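Side-chain contacts in GDSL-like Lipase/Acylhydrolase family protein (Neisseria meningitidis, PDB 4K7J), which hydrolyses O-acetyl esters on peptidoglycan and, as an SGNH-family esterase, works through a catalytic triad: residues 72-75 with 76-80; 109-113 with 114-118; 259-262 with 263-266; 268-271 with 272-276; 357-360 with 361-365. All blocks are in the same frame, centred on the assembly; numbering follows the deposited sequence.

Contact 1 (72-75 with 76-80); sequences SLRK and RLQKT
Arg-76 meets Ser-72 one turn back on helix 68-81: its N donates to Ser-72 O at 3.0 Å, while its CB rests on the same oxygen. In one of its two deposited conformers the guanidinium leads away to a salt bridge with Asp-366 on helix 354-373. Leu-77 comes next. Its CD1 lies 3.8 Å from CD1 of Leu-73, branch against branch, and its CG sits over Leu-73 O at 3.3 Å, on the buried side of the helix. Gln-78 runs beside Arg-74 with both chains pointing the same way; its OE1 comes 3.5 Å from Arg-74 CG, and amide and guanidinium planes are turned 61° apart. Their polar ends serve strand 208-215, Gln-78 NE2 bonding Ile-209 O and Arg-74 NH1 bonding Val-211 O, while Arg-74 NH2 pairs with Asp-67 and Asp-71. Lys-79 ends the sequence of contacts. Bends at chi2 (-65°) and chi4 (-84°) curl its chain back, and NZ donates to a water at 3.2 Å that itself donates to Lys-75 O at 2.6 Å. Lys-75 O is thus held by two donors, Lys-79 N (3.3 Å) and the water, which probably links the lysine ammonium to the helix backbone on the exposed side.

Contact 2 (109-113 with 114-118); sequences QSLTS and RNNTG
At Thr-112 a chi1 of 87° sets OG1 between its own backbone N and carbonyl carbon, facing the backbone of Arg-114, and at Asn-116 a chi1 of -64° puts CG beside the backbone N, where the amide meets Leu-111. The first torsion yields an ST turn: Arg-114 N donates to Thr-112 OG1 at 3.2 Å with an N-H...O angle of 153°, and Arg-114 CB runs alongside that hydroxyl. The second brings the amide carbon of Asn-116 to 3.5 Å from CD1 of Leu-111, the two side chains lying across one another. Thr-112 O accepts a weak bond from Asn-116 N, at 3.5 Å, with Asn-116 CB packed on the same oxygen. A CA-H...O contact from Ser-113 CA to Asn-116 O, also 3.5 Å, spans the turn. One water gathers polar groups of both segments: it accepts from Asn-115 N at 3.1 Å and weakly from Asn-116 ND2, and it also bonds Thr-112 OG1. This is the exit from strand 109-112, an outermost strand of a five-stranded antiparallel sheet next to strand 125-128. Ser-113 fixes the corner to the rest of the chain through OG with Trp-227 NE1 and O with Lys-226 NZ. Apart from the ST-turn bond, the direct polar bond across the corner is weak, so its shape probably depends as much on the threonine hydroxyl and its shared water as on backbone-to-backbone bonding.

Contact 3 (259-262 with 263-266); sequences IADT and EQKW
The opening turns of helix 259-276, which pack on helix 305-318, are where Thr-262 meets Trp-266 and Asp-261 meets Lys-265. Thr-262 points its CG2 methyl alongside the indole, 3.5 Å from Trp-266 CD1, since at chi1 -55° CG2 stands opposite the backbone N while OG1 turns back to Asp-258 O. The carbonyl of Thr-262 also lies at the edge of the ring, near its plane, 3.2 Å from CD1, and the same oxygen takes Trp-266 N at 2.8 Å. On the outer side the extended chain of Lys-265 crosses Asp-261, and the nearest approach is CE to OD2 at 3.4 Å. The salt bridge from Lys-265 NZ to Asp-261 OD2 is long, 3.7 Å. One water helps to span it, accepting from NZ at 2.8 Å and donating weakly to OD2. A second water donates to Asp-261 OD1, at an unusually short 2.5 Å, and to Gln-264 OE1. Glu-263 instead bridges to Arg-314. The long salt bridge is therefore probably mediated in part by water, and it lies on a different face of the helix from the methyl-indole contact.

Contact 4 (268-271 with 272-276); sequences DTVR and QIRDS
Gln-272, whose N donates to Asp-268 O across the contact at 2.9 Å, has its own O gripped by two donors of Ser-276. Ser-276 N and Ser-276 OG arrive from opposite faces of the carbonyl plane, the hydroxyl at 2.9 Å. Asp-268 O is also approached by carbon: CG of Gln-272 sits 3.3 Å from it, because chi1 of -71° folds that side chain back over the preceding turn. Ile-273 does likewise toward Thr-269 O, with CG1 at 3.3 Å; its CD1 then reaches the neighbourhood of Thr-269 CG2. Thr-269 OG1 meanwhile bonds Lys-265 O. These turns close helix 259-276, which in the alpha/beta fold links two adjacent parallel strands, 242-246 and 281-286, in a beta-alpha-beta crossover. The inner face, Val-270, Ile-273 and Arg-274, rests on Ile-282 of the second strand. Val-270 CG1 lies 4.2 Å from Arg-274 NE, oblique to the guanidinium, while NH2 of that arginine continues to Gly-319 O. On the exposed side Asp-275 N donates to Arg-271 O at 2.9 Å, yet Asp-275 OD1 comes within 3.3 Å of the same oxygen, two acceptors facing each other. Arg-271 turns instead to Asp-268, with an NH2 to OD1 approach too short to be trusted in detail.

Contact 5 (357-360 with 361-365); sequences YRRA and AEMLA
Glu-362 can be followed outward against Arg-358 of the previous turn of helix 354-373. Its CB faces two backbone oxygens, 3.6 Å from Arg-358 O and slightly farther from Arg-359 O. CG, set beside the backbone N by chi1 of -74°, comes closer, 3.3 Å from Arg-358 O, an atom that also accepts Glu-362 N at 3.0 Å. CD remains near that carbonyl as the chain extends onward. At the tip OE2 lies alongside the arginine, 3.5 Å from Arg-358 CD and 3.6 Å from its NE, which makes a long salt bridge. The oxygen approaches the guanidinium at its edge, near its plane, although carboxylate and guanidinium are turned 37° apart; both chains point the same way. The long separation makes this a weak ion pair, with OE2 as close to the arginine's CG and CD as to NE. One residue on, Met-363 bends at chi3 so that CE lies 4.0 Å from Ala-360 CA and 4.1 Å from Arg-359 CG, while the guanidinium of Arg-359 makes a cation-pi contact with Trp-344. Buried Tyr-357 places its OH in hydrogen bonds with His-63 ND1 and Phe-352 N. The helix thus sits between several elements: Ala-361 and Glu-362 lean on Ser-72 of helix 68-81, Ala-360 and Tyr-357 touch Trp-326 of helix 326-329, and Met-363 and Leu-364 pack on Trp-324 of strand 322-325.

Overall arrangement
Contacts 1 and 5 form one neighbourhood: their centres are 10 Å apart, and Ser-72 OG probably bonds Arg-358 O at 3.2 Å. Contacts 3 and 4 share helix 259-276, with centres 14 Å apart; contact 3 lies across the chain's centre from contact 1, and contact 4 about 15 Å from it between nearest atoms. Contact 2, the turn leaving strand 109-112, has its centre 30 Å from that of contact 1. Contact 5 probably borders the catalytic region: Tyr-357 bonds His-63, which follows the family's GDS sequence, and touches His-351 of its DxxH sequence. Bound HEPES lies about 7, 8 and 9 Å from the side chains of Arg-114, Ile-259 and Tyr-357, not necessarily as one molecule.

Contact 1 (72-75 with 76-80)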
loop_
_atom_site.group_PDB
_atom_site.type_symbol
_atom_site.label_atom_id
_atom_site.label_comp_id
_atom_site.label_asym_id
_atom_site.label_seq_id
_atom_site.Cartn_x
_atom_site.Cartn_y
_atom_site.Cartn_z
ATOM N N SER A 72 11.614 -0.841 -2.184
ATOM C CA SER A 72 12.878 -0.714 -1.465
ATOM C C SER A 72 12.669 -1.205 -0.037
ATOM O O SER A 72 13.478 -1.961 0.499
ATOM C CB SER A 72 13.384 0.728 -1.496
ATOM O OG SER A 72 14.386 0.930 -0.513
ATOM N N LEU A 73 11.552 -0.793 0.556
ATOM C CA LEU A 73 11.142 -1.274 1.867
ATOM C C LEU A 73 10.988 -2.801 1.840
ATOM O O LEU A 73 11.447 -3.512 2.751
ATOM C CB LEU A 73 9.821 -0.611 2.264
ATOM C CG LEU A 73 9.307 -0.825 3.685
ATOM C CD1 LEU A 73 10.260 -0.165 4.659
ATOM C CD2 LEU A 73 7.900 -0.244 3.825
ATOM N N ARG A 74 10.345 -3.295 0.789
ATOM C CA ARG A 74 10.164 -4.729 0.605
ATOM C C ARG A 74 11.497 -5.469 0.593
ATOM O O ARG A 74 11.687 -6.416 1.345
ATOM C CB ARG A 74 9.376 -5.000 -0.675
ATOM C CG ARG A 74 9.022 -6.458 -0.923
ATOM C CD ARG A 74 7.838 -6.567 -1.880
ATOM N NE ARG A 74 7.980 -5.696 -3.031
ATOM C CZ ARG A 74 7.110 -4.757 -3.387
ATOM N NH1 ARG A 74 5.993 -4.541 -2.702
ATOM N NH2 ARG A 74 7.367 -4.031 -4.447
ATOM N N LYS A 75 12.430 -5.033 -0.241
ATOM C CA LYS A 75 13.687 -5.776 -0.383
ATOM C C LYS A 75 14.508 -5.748 0.901
ATOM O O LYS A 75 15.119 -6.745 1.287
ATOM C CB LYS A 75 14.509 -5.243 -1.551
ATOM C CG LYS A 75 13.828 -5.396 -2.911
ATOM C CD LYS A 75 13.676 -6.860 -3.308
ATOM C CE LYS A 75 12.886 -6.998 -4.610
ATOM N NZ LYS A 75 13.459 -6.093 -5.652
ATOM N N ARG A 76 14.524 -4.601 1.562
ATOM C CA ARG A 76 15.303 -4.451 2.777
ATOM C C ARG A 76 14.756 -5.319 3.908
ATOM O O ARG A 76 15.488 -6.115 4.504
ATOM C CB ARG A 76 15.326 -2.989 3.204
ATOM C CG ARG A 76 15.827 -2.785 4.611
ATOM C CD ARG A 76 17.342 -2.778 4.685
ATOM N NE ARG A 76 17.786 -2.186 5.938
ATOM C CZ ARG A 76 18.005 -0.887 6.113
ATOM N NH1 ARG A 76 17.822 -0.023 5.114
ATOM N NH2 ARG A 76 18.410 -0.451 7.294
ATOM N N LEU A 77 13.468 -5.177 4.200
ATOM C CA LEU A 77 12.880 -5.917 5.320
ATOM C C LEU A 77 12.751 -7.428 5.066
ATOM O O LEU A 77 12.687 -8.212 6.018
ATOM C CB LEU A 77 11.527 -5.328 5.727
ATOM C CG LEU A 77 11.506 -3.836 6.070
ATOM C CD1 LEU A 77 10.112 -3.448 6.508
ATOM C CD2 LEU A 77 12.547 -3.453 7.142
ATOM N N GLN A 78 12.704 -7.830 3.795
ATOM C CA GLN A 78 12.675 -9.255 3.445
ATOM C C GLN A 78 14.030 -9.928 3.687
ATOM O O GLN A 78 14.094 -11.086 4.099
ATOM C CB GLN A 78 12.159 -9.484 2.007
ATOM C CG GLN A 78 10.618 -9.479 1.934
ATOM C CD GLN A 78 10.042 -9.682 0.537
ATOM O OE1 GLN A 78 10.713 -9.481 -0.459
ATOM N NE2 GLN A 78 8.781 -10.077 0.473
ATOM N N LYS A 79 15.111 -9.193 3.444
ATOM C CA LYS A 79 16.451 -9.676 3.767
ATOM C C LYS A 79 16.625 -9.810 5.281
ATOM O O LYS A 79 17.182 -10.782 5.778
ATOM C CB LYS A 79 17.507 -8.725 3.189
ATOM C CG LYS A 79 17.710 -8.901 1.698
ATOM C CD LYS A 79 18.284 -10.299 1.410
ATOM C CE LYS A 79 18.635 -10.486 -0.062
ATOM N NZ LYS A 79 17.463 -10.885 -0.894
ATOM N N THR A 80 16.106 -8.835 6.011
ATOM C CA THR A 80 16.227 -8.806 7.454
ATOM C C THR A 80 15.386 -9.884 8.144
ATOM O O THR A 80 15.845 -10.520 9.092
ATOM C CB THR A 80 15.820 -7.417 7.999
ATOM O OG1 THR A 80 16.678 -6.409 7.439
ATOM C CG2 THR A 80 15.916 -7.378 9.518
HETATM O O HOH W 1 15.273 -8.593 -0.575
#

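Contact 2 (109-113 with 114-118)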
loop_
_atom_site.group_PDB
_atom_site.type_symbol
_atom_site.label_atom_id
_atom_site.label_comp_id
_atom_site.label_asym_id
_atom_site.label_seq_id
_atom_site.Cartn_x
_atom_site.Cartn_y
_atom_site.Cartn_z
ATOM N N GLN A 109 -8.876 -5.749 -18.328
ATOM C CA GLN A 109 -8.800 -4.287 -18.392
ATOM C C GLN A 109 -8.979 -3.631 -17.028
ATOM O O GLN A 109 -10.039 -3.754 -16.425
ATOM C CB GLN A 109 -9.840 -3.728 -19.365
ATOM C CG GLN A 109 -9.770 -2.200 -19.466
ATOM C CD GLN A 109 -8.406 -1.708 -19.960
ATOM O OE1 GLN A 109 -7.842 -2.256 -20.920
ATOM N NE2 GLN A 109 -7.866 -0.676 -19.295
ATOM N N SER A 110 -7.954 -2.921 -16.551
ATOM C CA SER A 110 -8.031 -2.274 -15.238
ATOM C C SER A 110 -8.858 -0.985 -15.245
ATOM O O SER A 110 -9.061 -0.360 -16.284
ATOM C CB SER A 110 -6.635 -1.976 -14.685
ATOM O OG SER A 110 -5.966 -1.044 -15.527
ATOM N N LEU A 111 -9.329 -0.616 -14.061
ATOM C CA LEU A 111 -10.089 0.605 -13.838
ATOM C C LEU A 111 -9.746 1.048 -12.422
ATOM O O LEU A 111 -9.701 0.212 -11.512
ATOM C CB LEU A 111 -11.589 0.320 -13.951
ATOM C CG LEU A 111 -12.494 1.480 -13.548
ATOM C CD1 LEU A 111 -12.405 2.555 -14.608
ATOM C CD2 LEU A 111 -13.937 1.029 -13.316
ATOM N N THR A 112 -9.464 2.336 -12.220
ATOM C CA THR A 112 -9.144 2.813 -10.871
ATOM C C THR A 112 -10.020 3.991 -10.430
ATOM O O THR A 112 -10.686 4.627 -11.245
ATOM C CB THR A 112 -7.666 3.237 -10.714
ATOM O OG1 THR A 112 -7.509 4.618 -11.092
ATOM C CG2 THR A 112 -6.734 2.339 -11.508
ATOM N N SER A 113 -9.973 4.307 -9.142
ATOM C CA SER A 113 -10.832 5.350 -8.580
ATOM C C SER A 113 -10.245 6.745 -8.779
ATOM O O SER A 113 -10.865 7.733 -8.406
ATOM C CB SER A 113 -11.119 5.094 -7.088
ATOM O OG SER A 113 -9.918 4.905 -6.349
ATOM N N ARG A 114 -9.057 6.822 -9.370
ATOM C CA ARG A 114 -8.440 8.104 -9.653
ATOM C C ARG A 114 -9.384 9.060 -10.400
ATOM O O ARG A 114 -9.602 10.183 -9.959
ATOM C CB ARG A 114 -7.131 7.912 -10.427
ATOM C CG ARG A 114 -6.495 9.214 -10.899
ATOM C CD ARG A 114 -5.132 8.955 -11.540
ATOM N NE ARG A 114 -4.454 10.202 -11.887
ATOM C CZ ARG A 114 -4.507 10.774 -13.088
ATOM N NH1 ARG A 114 -5.205 10.211 -14.065
ATOM N NH2 ARG A 114 -3.860 11.914 -13.307
ATOM N N ASN A 115 -9.945 8.609 -11.519
ATOM C CA ASN A 115 -10.890 9.430 -12.274
ATOM C C ASN A 115 -12.271 8.824 -12.342
ATOM O O ASN A 115 -13.185 9.465 -12.853
ATOM C CB ASN A 115 -10.444 9.632 -13.721
ATOM C CG ASN A 115 -9.055 10.185 -13.840
ATOM O OD1 ASN A 115 -8.185 9.539 -14.420
ATOM N ND2 ASN A 115 -8.834 11.390 -13.311
ATOM N N ASN A 116 -12.435 7.588 -11.868
ATOM C CA ASN A 116 -13.711 6.893 -12.092
ATOM C C ASN A 116 -14.504 6.509 -10.857
ATOM O O ASN A 116 -13.970 6.431 -9.756
ATOM C CB ASN A 116 -13.503 5.642 -12.947
ATOM C CG ASN A 116 -13.013 5.976 -14.326
ATOM O OD1 ASN A 116 -13.798 6.128 -15.266
ATOM N ND2 ASN A 116 -11.707 6.118 -14.455
ATOM N N THR A 117 -15.790 6.248 -11.070
ATOM C CA THR A 117 -16.635 5.704 -10.026
ATOM C C THR A 117 -16.833 4.236 -10.331
ATOM O O THR A 117 -16.614 3.779 -11.459
ATOM C CB THR A 117 -18.016 6.359 -9.992
ATOM O OG1 THR A 117 -18.733 5.984 -11.173
ATOM C CG2 THR A 117 -17.887 7.880 -9.923
ATOM N N GLY A 118 -17.252 3.496 -9.319
ATOM C CA GLY A 118 -17.504 2.084 -9.486
ATOM C C GLY A 118 -17.617 1.429 -8.132
ATOM O O GLY A 118 -17.501 2.072 -7.086
HETATM O O HOH W 2 -8.795 6.337 -13.293
#

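Contact 3 (259-262 with 263-266)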
loop_
_atom_site.group_PDB
_atom_site.type_symbol
_atom_site.label_atom_id
_atom_site.label_comp_id
_atom_site.label_asym_id
_atom_site.label_seq_id
_atom_site.Cartn_x
_atom_site.Cartn_y
_atom_site.Cartn_z
ATOM N N ILE A 259 -8.999 21.862 7.303
ATOM C CA ILE A 259 -8.144 21.031 8.150
ATOM C C ILE A 259 -8.944 20.384 9.276
ATOM O O ILE A 259 -8.785 19.204 9.562
ATOM C CB ILE A 259 -6.943 21.826 8.726
ATOM C CG1 ILE A 259 -6.001 22.281 7.606
ATOM C CG2 ILE A 259 -6.171 20.994 9.736
ATOM C CD1 ILE A 259 -5.339 21.127 6.839
ATOM N N ALA A 260 -9.827 21.152 9.905
ATOM C CA ALA A 260 -10.628 20.619 10.999
ATOM C C ALA A 260 -11.510 19.462 10.527
ATOM O O ALA A 260 -11.596 18.428 11.187
ATOM C CB ALA A 260 -11.483 21.725 11.635
ATOM N N ASP A 261 -12.156 19.625 9.379
ATOM C CA ASP A 261 -12.974 18.537 8.856
ATOM C C ASP A 261 -12.105 17.346 8.451
ATOM O O ASP A 261 -12.416 16.198 8.780
ATOM C CB ASP A 261 -13.820 18.974 7.661
ATOM C CG ASP A 261 -14.831 17.906 7.259
ATOM O OD1 ASP A 261 -15.608 17.486 8.139
ATOM O OD2 ASP A 261 -14.827 17.461 6.091
ATOM N N THR A 262 -11.011 17.634 7.748
ATOM C CA THR A 262 -10.105 16.594 7.275
ATOM C C THR A 262 -9.562 15.791 8.453
ATOM O O THR A 262 -9.565 14.556 8.427
ATOM C CB THR A 262 -8.938 17.183 6.467
ATOM O OG1 THR A 262 -9.456 17.980 5.393
ATOM C CG2 THR A 262 -8.057 16.060 5.900
ATOM N N GLU A 263 -9.128 16.501 9.491
ATOM C CA GLU A 263 -8.624 15.866 10.716
ATOM C C GLU A 263 -9.622 14.876 11.322
ATOM O O GLU A 263 -9.245 13.782 11.742
ATOM C CB GLU A 263 -8.246 16.937 11.749
ATOM C CG GLU A 263 -7.657 16.404 13.056
ATOM C CD GLU A 263 -6.870 17.474 13.826
ATOM O OE1 GLU A 263 -6.649 18.575 13.274
ATOM O OE2 GLU A 263 -6.470 17.216 14.977
ATOM N N GLN A 264 -10.895 15.261 11.375
ATOM C CA GLN A 264 -11.917 14.373 11.927
ATOM C C GLN A 264 -12.089 13.127 11.060
ATOM O O GLN A 264 -12.281 12.022 11.574
ATOM C CB GLN A 264 -13.264 15.090 12.078
ATOM C CG GLN A 264 -14.241 14.341 12.980
ATOM C CD GLN A 264 -15.581 15.047 13.124
ATOM O OE1 GLN A 264 -16.067 15.684 12.185
ATOM N NE2 GLN A 264 -16.186 14.937 14.307
ATOM N N LYS A 265 -12.016 13.305 9.743
ATOM C CA LYS A 265 -12.129 12.166 8.831
ATOM C C LYS A 265 -10.949 11.233 8.986
ATOM O O LYS A 265 -11.108 10.014 8.998
ATOM C CB LYS A 265 -12.285 12.633 7.386
ATOM C CG LYS A 265 -13.678 13.162 7.116
ATOM C CD LYS A 265 -13.866 13.626 5.693
ATOM C CE LYS A 265 -15.294 14.135 5.485
ATOM N NZ LYS A 265 -15.564 14.439 4.047
ATOM N N TRP A 266 -9.763 11.809 9.140
ATOM C CA TRP A 266 -8.561 11.007 9.349
ATOM C C TRP A 266 -8.668 10.198 10.641
ATOM O O TRP A 266 -8.410 8.994 10.652
ATOM C CB TRP A 266 -7.313 11.898 9.368
ATOM C CG TRP A 266 -6.747 12.166 8.005
ATOM C CD1 TRP A 266 -7.360 12.808 6.961
ATOM C CD2 TRP A 266 -5.441 11.805 7.541
ATOM N NE1 TRP A 266 -6.512 12.854 5.874
ATOM C CE2 TRP A 266 -5.333 12.240 6.206
ATOM C CE3 TRP A 266 -4.359 11.131 8.122
ATOM C CZ2 TRP A 266 -4.176 12.039 5.445
ATOM C CZ3 TRP A 266 -3.212 10.937 7.363
ATOM C CH2 TRP A 266 -3.134 11.388 6.043
HETATM O O HOH W 3 -13.194 15.837 3.541
HETATM O O HOH W 4 -16.316 18.311 10.383
#

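Contact 4 (268-271 with 272-276)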
loop_
_atom_site.group_PDB
_atom_site.type_symbol
_atom_site.label_atom_id
_atom_site.label_comp_id
_atom_site.label_asym_id
_atom_site.label_seq_id
_atom_site.Cartn_x
_atom_site.Cartn_y
_atom_site.Cartn_z
ATOM N N ASP A 268 -11.398 9.315 12.186
ATOM C CA ASP A 268 -12.411 8.299 11.901
ATOM C C ASP A 268 -11.826 7.103 11.154
ATOM O O ASP A 268 -12.119 5.953 11.485
ATOM C CB ASP A 268 -13.564 8.879 11.081
ATOM C CG ASP A 268 -14.426 9.837 11.876
ATOM O OD1 ASP A 268 -14.296 9.872 13.125
ATOM O OD2 ASP A 268 -15.241 10.554 11.249
ATOM N N THR A 269 -11.007 7.380 10.142
ATOM C CA THR A 269 -10.399 6.330 9.346
ATOM C C THR A 269 -9.472 5.448 10.182
ATOM O O THR A 269 -9.494 4.224 10.049
ATOM C CB THR A 269 -9.640 6.897 8.120
ATOM O OG1 THR A 269 -10.501 7.769 7.377
ATOM C CG2 THR A 269 -9.188 5.771 7.211
ATOM N N VAL A 270 -8.663 6.063 11.045
ATOM C CA VAL A 270 -7.782 5.301 11.936
ATOM C C VAL A 270 -8.596 4.417 12.888
ATOM O O VAL A 270 -8.280 3.247 13.085
ATOM C CB VAL A 270 -6.833 6.221 12.740
ATOM C CG1 VAL A 270 -6.090 5.431 13.813
ATOM C CG2 VAL A 270 -5.833 6.918 11.803
ATOM N N ARG A 271 -9.644 4.994 13.466
ATOM C CA ARG A 271 -10.570 4.256 14.322
ATOM C C ARG A 271 -11.107 3.028 13.592
ATOM O O ARG A 271 -11.087 1.900 14.109
ATOM C CB ARG A 271 -11.739 5.167 14.710
ATOM C CG ARG A 271 -12.409 4.805 16.014
ATOM C CD ARG A 271 -13.811 5.419 16.137
ATOM N NE ARG A 271 -13.967 6.723 15.485
ATOM C CZ ARG A 271 -13.375 7.855 15.876
ATOM N NH1 ARG A 271 -12.544 7.860 16.912
ATOM N NH2 ARG A 271 -13.600 8.988 15.214
ATOM N N GLN A 272 -11.578 3.252 12.370
ATOM C CA GLN A 272 -12.112 2.167 11.567
ATOM C C GLN A 272 -11.095 1.084 11.232
ATOM O O GLN A 272 -11.424 -0.108 11.264
ATOM C CB GLN A 272 -12.800 2.719 10.329
ATOM C CG GLN A 272 -14.096 3.422 10.697
ATOM C CD GLN A 272 -14.687 4.199 9.552
ATOM O OE1 GLN A 272 -14.700 3.737 8.412
ATOM N NE2 GLN A 272 -15.175 5.399 9.847
ATOM N N ILE A 273 -9.862 1.488 10.937
ATOM C CA ILE A 273 -8.794 0.522 10.716
ATOM C C ILE A 273 -8.579 -0.344 11.960
ATOM O O ILE A 273 -8.439 -1.565 11.865
ATOM C CB ILE A 273 -7.458 1.221 10.324
ATOM C CG1 ILE A 273 -7.561 1.833 8.920
ATOM C CG2 ILE A 273 -6.301 0.240 10.407
ATOM C CD1 ILE A 273 -6.425 2.818 8.580
ATOM N N ARG A 274 -8.571 0.290 13.128
ATOM C CA ARG A 274 -8.376 -0.436 14.388
ATOM C C ARG A 274 -9.514 -1.404 14.673
ATOM O O ARG A 274 -9.274 -2.528 15.093
ATOM C CB ARG A 274 -8.210 0.528 15.560
ATOM C CG ARG A 274 -6.936 1.345 15.512
ATOM C CD ARG A 274 -6.596 1.892 16.889
ATOM N NE ARG A 274 -5.337 2.634 16.882
ATOM C CZ ARG A 274 -4.145 2.059 16.764
ATOM N NH1 ARG A 274 -4.062 0.738 16.635
ATOM N NH2 ARG A 274 -3.034 2.796 16.772
ATOM N N ASP A 275 -10.748 -0.968 14.433
ATOM C CA ASP A 275 -11.907 -1.856 14.574
ATOM C C ASP A 275 -11.788 -3.045 13.629
ATOM O O ASP A 275 -12.087 -4.177 14.008
ATOM C CB ASP A 275 -13.225 -1.123 14.275
ATOM C CG ASP A 275 -13.537 -0.011 15.271
ATOM O OD1 ASP A 275 -12.837 0.111 16.305
ATOM O OD2 ASP A 275 -14.503 0.743 15.013
ATOM N N SER A 276 -11.346 -2.787 12.398
ATOM C CA SER A 276 -11.320 -3.824 11.369
ATOM C C SER A 276 -10.143 -4.776 11.523
ATOM O O SER A 276 -10.241 -5.949 11.164
ATOM C CB SER A 276 -11.319 -3.212 9.960
ATOM O OG SER A 276 -12.464 -2.398 9.776
#

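Contact 5 (357-360 with 361-365)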
loop_
_atom_site.group_PDB
_atom_site.type_symbol
_atom_site.label_atom_id
_atom_site.label_comp_id
_atom_site.label_asym_id
_atom_site.label_seq_id
_atom_site.Cartn_x
_atom_site.Cartn_y
_atom_site.Cartn_z
ATOM N N TYR A 357 13.223 7.752 -4.005
ATOM C CA TYR A 357 12.282 6.900 -3.282
ATOM C C TYR A 357 13.002 5.770 -2.544
ATOM O O TYR A 357 12.643 5.423 -1.406
ATOM C CB TYR A 357 11.213 6.326 -4.221
ATOM C CG TYR A 357 10.169 7.320 -4.671
ATOM C CD1 TYR A 357 9.379 7.997 -3.745
ATOM C CD2 TYR A 357 9.968 7.583 -6.025
ATOM C CE1 TYR A 357 8.425 8.909 -4.152
ATOM C CE2 TYR A 357 9.014 8.499 -6.441
ATOM C CZ TYR A 357 8.244 9.156 -5.495
ATOM O OH TYR A 357 7.288 10.068 -5.889
ATOM N N ARG A 358 14.010 5.189 -3.195
ATOM C CA ARG A 358 14.759 4.104 -2.569
ATOM C C ARG A 358 15.436 4.604 -1.298
ATOM O O ARG A 358 15.422 3.925 -0.276
ATOM C CB ARG A 358 15.811 3.521 -3.518
ATOM C CG ARG A 358 16.522 2.293 -2.937
ATOM C CD ARG A 358 17.845 1.984 -3.654
ATOM N NE ARG A 358 18.827 3.054 -3.476
ATOM C CZ ARG A 358 19.462 3.665 -4.473
ATOM N NH1 ARG A 358 19.232 3.304 -5.731
ATOM N NH2 ARG A 358 20.334 4.632 -4.211
ATOM N N ARG A 359 16.002 5.809 -1.371
ATOM C CA ARG A 359 16.719 6.404 -0.245
ATOM C C ARG A 359 15.777 6.653 0.929
ATOM O O ARG A 359 16.077 6.297 2.076
ATOM C CB ARG A 359 17.385 7.718 -0.675
ATOM C CG ARG A 359 18.118 8.476 0.436
ATOM C CD ARG A 359 18.614 9.856 -0.057
ATOM N NE ARG A 359 19.483 10.527 0.917
ATOM C CZ ARG A 359 20.042 11.726 0.744
ATOM N NH1 ARG A 359 19.835 12.422 -0.370
ATOM N NH2 ARG A 359 20.813 12.235 1.695
ATOM N N ALA A 360 14.634 7.267 0.641
ATOM C CA ALA A 360 13.663 7.569 1.683
ATOM C C ALA A 360 13.195 6.284 2.364
ATOM O O ALA A 360 13.055 6.238 3.583
ATOM C CB ALA A 360 12.469 8.337 1.098
ATOM N N ALA A 361 12.970 5.235 1.579
ATOM C CA ALA A 361 12.453 3.979 2.142
ATOM C C ALA A 361 13.484 3.238 2.990
ATOM O O ALA A 361 13.136 2.585 3.986
ATOM C CB ALA A 361 11.913 3.083 1.045
ATOM N N GLU A 362 14.753 3.335 2.599
ATOM C CA GLU A 362 15.830 2.722 3.375
ATOM C C GLU A 362 15.919 3.375 4.754
ATOM O O GLU A 362 16.185 2.711 5.755
ATOM C CB GLU A 362 17.168 2.803 2.624
ATOM C CG GLU A 362 17.276 1.836 1.438
ATOM C CD GLU A 362 18.624 1.900 0.734
ATOM O OE1 GLU A 362 19.536 2.583 1.239
ATOM O OE2 GLU A 362 18.775 1.265 -0.331
ATOM N N MET A 363 15.652 4.675 4.811
ATOM C CA MET A 363 15.604 5.373 6.093
ATOM C C MET A 363 14.431 4.891 6.950
ATOM O O MET A 363 14.587 4.695 8.163
ATOM C CB MET A 363 15.552 6.887 5.894
ATOM C CG MET A 363 16.828 7.458 5.297
ATOM S SD MET A 363 16.894 9.258 5.370
ATOM C CE MET A 363 16.151 9.755 3.843
ATOM N N LEU A 364 13.271 4.688 6.322
ATOM C CA LEU A 364 12.117 4.148 7.035
ATOM C C LEU A 364 12.408 2.749 7.542
ATOM O O LEU A 364 12.060 2.400 8.674
ATOM C CB LEU A 364 10.873 4.125 6.140
ATOM C CG LEU A 364 9.633 3.461 6.742
ATOM C CD1 LEU A 364 9.292 4.085 8.105
ATOM C CD2 LEU A 364 8.451 3.556 5.766
ATOM N N ALA A 365 13.040 1.939 6.697
ATOM C CA ALA A 365 13.377 0.570 7.075
ATOM C C ALA A 365 14.334 0.593 8.267
ATOM O O ALA A 365 14.162 -0.173 9.237
ATOM C CB ALA A 365 13.993 -0.158 5.904
#